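Local coordinates for protein 3-ketosteroid-delta4-5alpha-dehydrogenase (Rhodococcus jostii, PDB 4AT2) that probably catalyses the FAD-dependent 4,5-desaturation of 3-ketosteroids during steroid catabolism, with 4-androstene-3,17-dione bound beside the flavin, at residues 136-147 against 184-192. Residues are numbered along the deposited sequence; the frame is centred on the assembly and turned at random.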
loop_
_atom_site.group_PDB
_atom_site.type_symbol
_atom_site.label_atom_id
_atom_site.label_comp_id
_atom_site.label_asym_id
_atom_site.label_seq_id
_atom_site.Cartn_x
_atom_site.Cartn_y
_atom_site.Cartn_z
ATOM N N TYR A 136 -16.678 18.366 19.229
ATOM C CA TYR A 136 -17.305 19.511 18.554
ATOM C C TYR A 136 -17.538 20.622 19.578
ATOM O O TYR A 136 -17.212 21.774 19.332
ATOM C CB TYR A 136 -18.640 19.123 17.905
ATOM C CG TYR A 136 -19.379 20.322 17.331
ATOM C CD1 TYR A 136 -19.057 20.827 16.072
ATOM C CD2 TYR A 136 -20.376 20.966 18.069
ATOM C CE1 TYR A 136 -19.718 21.938 15.551
ATOM C CE2 TYR A 136 -21.039 22.079 17.561
ATOM C CZ TYR A 136 -20.715 22.555 16.299
ATOM O OH TYR A 136 -21.374 23.661 15.791
ATOM N N ASN A 137 -18.130 20.256 20.711
ATOM C CA ASN A 137 -18.423 21.202 21.779
ATOM C C ASN A 137 -17.166 21.860 22.347
ATOM O O ASN A 137 -17.165 23.043 22.671
ATOM C CB ASN A 137 -19.233 20.507 22.879
ATOM C CG ASN A 137 -20.627 20.131 22.417
ATOM O OD1 ASN A 137 -21.167 20.748 21.493
ATOM N ND2 ASN A 137 -21.215 19.112 23.045
ATOM N N TRP A 138 -16.101 21.075 22.442
ATOM C CA TRP A 138 -14.800 21.553 22.888
ATOM C C TRP A 138 -14.258 22.609 21.953
ATOM O O TRP A 138 -13.773 23.652 22.402
ATOM C CB TRP A 138 -13.859 20.360 23.002
ATOM C CG TRP A 138 -12.518 20.666 23.613
ATOM C CD1 TRP A 138 -12.147 20.558 24.952
ATOM C CD2 TRP A 138 -11.324 21.119 22.915
ATOM N NE1 TRP A 138 -10.834 20.904 25.119
ATOM C CE2 TRP A 138 -10.283 21.259 23.937
ATOM C CE3 TRP A 138 -11.018 21.413 21.588
ATOM C CZ2 TRP A 138 -8.996 21.669 23.617
ATOM C CZ3 TRP A 138 -9.713 21.838 21.281
ATOM C CH2 TRP A 138 -8.733 21.955 22.274
ATOM N N LEU A 139 -14.374 22.378 20.648
ATOM C CA LEU A 139 -13.938 23.366 19.652
ATOM C C LEU A 139 -14.749 24.655 19.743
ATOM O O LEU A 139 -14.189 25.763 19.712
ATOM C CB LEU A 139 -14.042 22.792 18.232
ATOM C CG LEU A 139 -13.096 21.626 17.966
ATOM C CD1 LEU A 139 -13.486 20.907 16.657
ATOM C CD2 LEU A 139 -11.643 22.102 17.929
ATOM N N VAL A 140 -16.065 24.506 19.864
ATOM C CA VAL A 140 -16.944 25.661 20.027
ATOM C C VAL A 140 -16.550 26.464 21.271
ATOM O O VAL A 140 -16.485 27.704 21.217
ATOM C CB VAL A 140 -18.436 25.250 20.033
ATOM C CG1 VAL A 140 -19.321 26.420 20.452
ATOM C CG2 VAL A 140 -18.837 24.753 18.652
ATOM N N ASP A 141 -16.269 25.766 22.371
ATOM C CA ASP A 141 -15.864 26.420 23.616
ATOM C C ASP A 141 -14.584 27.238 23.434
ATOM O O ASP A 141 -14.451 28.315 24.021
ATOM C CB ASP A 141 -15.694 25.391 24.738
ATOM C CG ASP A 141 -15.237 26.016 26.038
ATOM O OD1 ASP A 141 -16.079 26.600 26.758
ATOM O OD2 ASP A 141 -14.034 25.915 26.347
ATOM N N CYS A 142 -13.664 26.740 22.605
ATOM C CA CYS A 142 -12.405 27.432 22.326
ATOM C C CYS A 142 -12.599 28.626 21.397
ATOM O O CYS A 142 -11.651 29.364 21.129
ATOM C CB CYS A 142 -11.377 26.476 21.715
ATOM S SG CYS A 142 -10.660 25.289 22.876
ATOM N N GLY A 143 -13.817 28.803 20.886
ATOM C CA GLY A 143 -14.143 29.956 20.046
ATOM C C GLY A 143 -14.203 29.701 18.550
ATOM O O GLY A 143 -14.269 30.649 17.759
ATOM N N VAL A 144 -14.187 28.431 18.146
ATOM C CA VAL A 144 -14.340 28.096 16.729
ATOM C C VAL A 144 -15.811 28.277 16.365
ATOM O O VAL A 144 -16.667 27.617 16.960
ATOM C CB VAL A 144 -13.915 26.638 16.421
ATOM C CG1 VAL A 144 -14.073 26.334 14.930
ATOM C CG2 VAL A 144 -12.470 26.397 16.851
ATOM N N PRO A 145 -16.112 29.167 15.393
ATOM C CA PRO A 145 -17.509 29.429 15.053
ATOM C C PRO A 145 -18.027 28.515 13.935
ATOM O O PRO A 145 -17.281 28.180 13.016
ATOM C CB PRO A 145 -17.459 30.882 14.562
ATOM C CG PRO A 145 -16.118 30.998 13.901
ATOM C CD PRO A 145 -15.195 30.015 14.605
ATOM N N PHE A 146 -19.284 28.101 14.028
ATOM C CA PHE A 146 -19.914 27.318 12.962
ATOM C C PHE A 146 -21.282 27.905 12.650
ATOM O O PHE A 146 -22.075 28.187 13.562
ATOM C CB PHE A 146 -20.086 25.840 13.342
ATOM C CG PHE A 146 -18.798 25.109 13.606
ATOM C CD1 PHE A 146 -18.250 25.085 14.885
ATOM C CD2 PHE A 146 -18.158 24.401 12.591
ATOM C CE1 PHE A 146 -17.069 24.396 15.145
ATOM C CE2 PHE A 146 -16.979 23.705 12.847
ATOM C CZ PHE A 146 -16.434 23.700 14.128
ATOM N N LYS A 147 -21.562 28.092 11.366
ATOM C CA LYS A 147 -22.886 28.530 10.955
ATOM C C LYS A 147 -23.809 27.323 10.920
ATOM O O LYS A 147 -23.465 26.298 10.331
ATOM C CB LYS A 147 -22.837 29.175 9.581
ATOM C CG LYS A 147 -24.137 29.862 9.214
ATOM C CD LYS A 147 -23.986 30.567 7.885
ATOM C CE LYS A 147 -25.314 31.138 7.420
ATOM N NZ LYS A 147 -25.078 32.018 6.243
ATOM N N ARG A 184 -21.075 14.922 7.811
ATOM C CA ARG A 184 -20.159 15.053 8.939
ATOM C C ARG A 184 -19.063 16.077 8.669
ATOM O O ARG A 184 -18.195 16.284 9.501
ATOM C CB ARG A 184 -19.563 13.681 9.280
ATOM C CG ARG A 184 -20.644 12.697 9.728
ATOM C CD ARG A 184 -20.095 11.408 10.316
ATOM N NE ARG A 184 -21.216 10.489 10.522
ATOM C CZ ARG A 184 -21.550 9.517 9.678
ATOM N NH1 ARG A 184 -20.823 9.277 8.585
ATOM N NH2 ARG A 184 -22.619 8.771 9.938
ATOM N N GLY A 185 -19.103 16.724 7.505
ATOM C CA GLY A 185 -18.136 17.788 7.229
ATOM C C GLY A 185 -18.544 19.074 7.938
ATOM O O GLY A 185 -19.401 19.811 7.439
ATOM N N HIS A 186 -17.939 19.335 9.102
ATOM C CA HIS A 186 -18.200 20.563 9.877
ATOM C C HIS A 186 -17.182 21.600 9.507
ATOM O O HIS A 186 -15.990 21.339 9.592
ATOM C CB HIS A 186 -18.137 20.276 11.374
ATOM C CG HIS A 186 -19.278 19.425 11.883
ATOM N ND1 HIS A 186 -19.493 18.155 11.465
ATOM C CD2 HIS A 186 -20.265 19.706 12.816
ATOM C CE1 HIS A 186 -20.565 17.659 12.114
ATOM N NE2 HIS A 186 -21.034 18.614 12.939
ATOM N N VAL A 187 -17.632 22.781 9.093
ATOM C CA VAL A 187 -16.717 23.775 8.506
ATOM C C VAL A 187 -16.832 25.083 9.275
ATOM O O VAL A 187 -17.920 25.638 9.373
ATOM C CB VAL A 187 -17.033 24.007 7.006
ATOM C CG1 VAL A 187 -16.007 24.938 6.353
ATOM C CG2 VAL A 187 -17.075 22.672 6.267
ATOM N N PRO A 188 -15.719 25.572 9.841
ATOM C CA PRO A 188 -15.813 26.825 10.591
ATOM C C PRO A 188 -16.298 27.991 9.730
ATOM O O PRO A 188 -16.045 28.029 8.526
ATOM C CB PRO A 188 -14.376 27.054 11.067
ATOM C CG PRO A 188 -13.823 25.676 11.199
ATOM C CD PRO A 188 -14.401 24.931 10.029
ATOM N N GLN A 189 -16.993 28.928 10.365
ATOM C CA GLN A 189 -17.598 30.058 9.676
ATOM C C GLN A 189 -16.528 31.091 9.358
ATOM O O GLN A 189 -15.839 31.585 10.255
ATOM C CB GLN A 189 -18.706 30.673 10.537
ATOM C CG GLN A 189 -19.562 31.709 9.816
ATOM C CD GLN A 189 -20.670 32.267 10.694
ATOM O OE1 GLN A 189 -20.678 32.074 11.915
ATOM N NE2 GLN A 189 -21.618 32.959 10.073
ATOM N N MET A 190 -16.403 31.403 8.074
ATOM C CA MET A 190 -15.386 32.314 7.581
ATOM C C MET A 190 -15.809 32.868 6.226
ATOM O O MET A 190 -16.339 32.134 5.390
ATOM C CB MET A 190 -14.060 31.571 7.446
ATOM C CG MET A 190 -12.877 32.440 7.078
ATOM S SD MET A 190 -11.387 31.435 7.025
ATOM C CE MET A 190 -10.278 32.555 6.163
ATOM N N ASP A 191 -15.580 34.164 6.024
ATOM C CA ASP A 191 -15.808 34.799 4.724
ATOM C C ASP A 191 -14.528 34.862 3.888
ATOM O O ASP A 191 -13.420 34.965 4.431
ATOM C CB ASP A 191 -16.383 36.204 4.905
ATOM C CG ASP A 191 -17.782 36.188 5.501
ATOM O OD1 ASP A 191 -18.639 35.416 5.013
ATOM O OD2 ASP A 191 -18.021 36.956 6.457
ATOM N N GLY A 192 -14.695 34.805 2.567
ATOM C CA GLY A 192 -13.575 34.896 1.630
ATOM C C GLY A 192 -12.531 33.814 1.831
ATOM O O GLY A 192 -11.333 34.100 1.839
HETATM O O HOH W 1 -21.999 31.218 14.425
HETATM O O HOH W 2 -19.717 27.749 9.214
#
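Gln189 N donates to Pro145 O across 2.8 Å, nearly straight at the hydrogen (162°) although the donor stands above the carbonyl plane; the same oxygen takes a CA-H...O contact from Pro188. Two waters add bridges to this one direct backbone bond: one accepts from Lys147 N and donates to Val187 O, the other donates to Phe146 O and Gln189 OE1.

Val144 CG1 lies 3.8 Å from Pro188 CG, while Phe146 CE2 comes to 4.0 Å from Pro188 CD and 3.9 Å from His186 CB. With CG beside its own backbone N (chi1 -62°), Phe146 brings CD2 to 3.5 Å from Val187 O, and Tyr136 CE1 lies against one face of its ring. The Tyr136 and His186 rings meet obliquely, planes at 60°, through Tyr136 CE1 and His186 CD2. His186 is held at both nitrogens, ND1 by Arg184 O in the ring plane and NE2 by Thr93. Gln189 crosses the aliphatic part of Lys147, and Asp161 takes both polar ends, OD1 in a salt bridge with Lys147 NZ, OD2 in a hydrogen bond from Gln189 NE2.

The side chain of Val187, turned from this contact, comes to about 7 Å from the bound FAD. Helix 132-141, through Tyr136, and the loop after its Schellman motif at Gly143 are joined to strand 185-186, central between 87-88 and 164-165, and its continuation; helix 94-98 packs on Tyr136 and His186, helix 202-214 on Pro145.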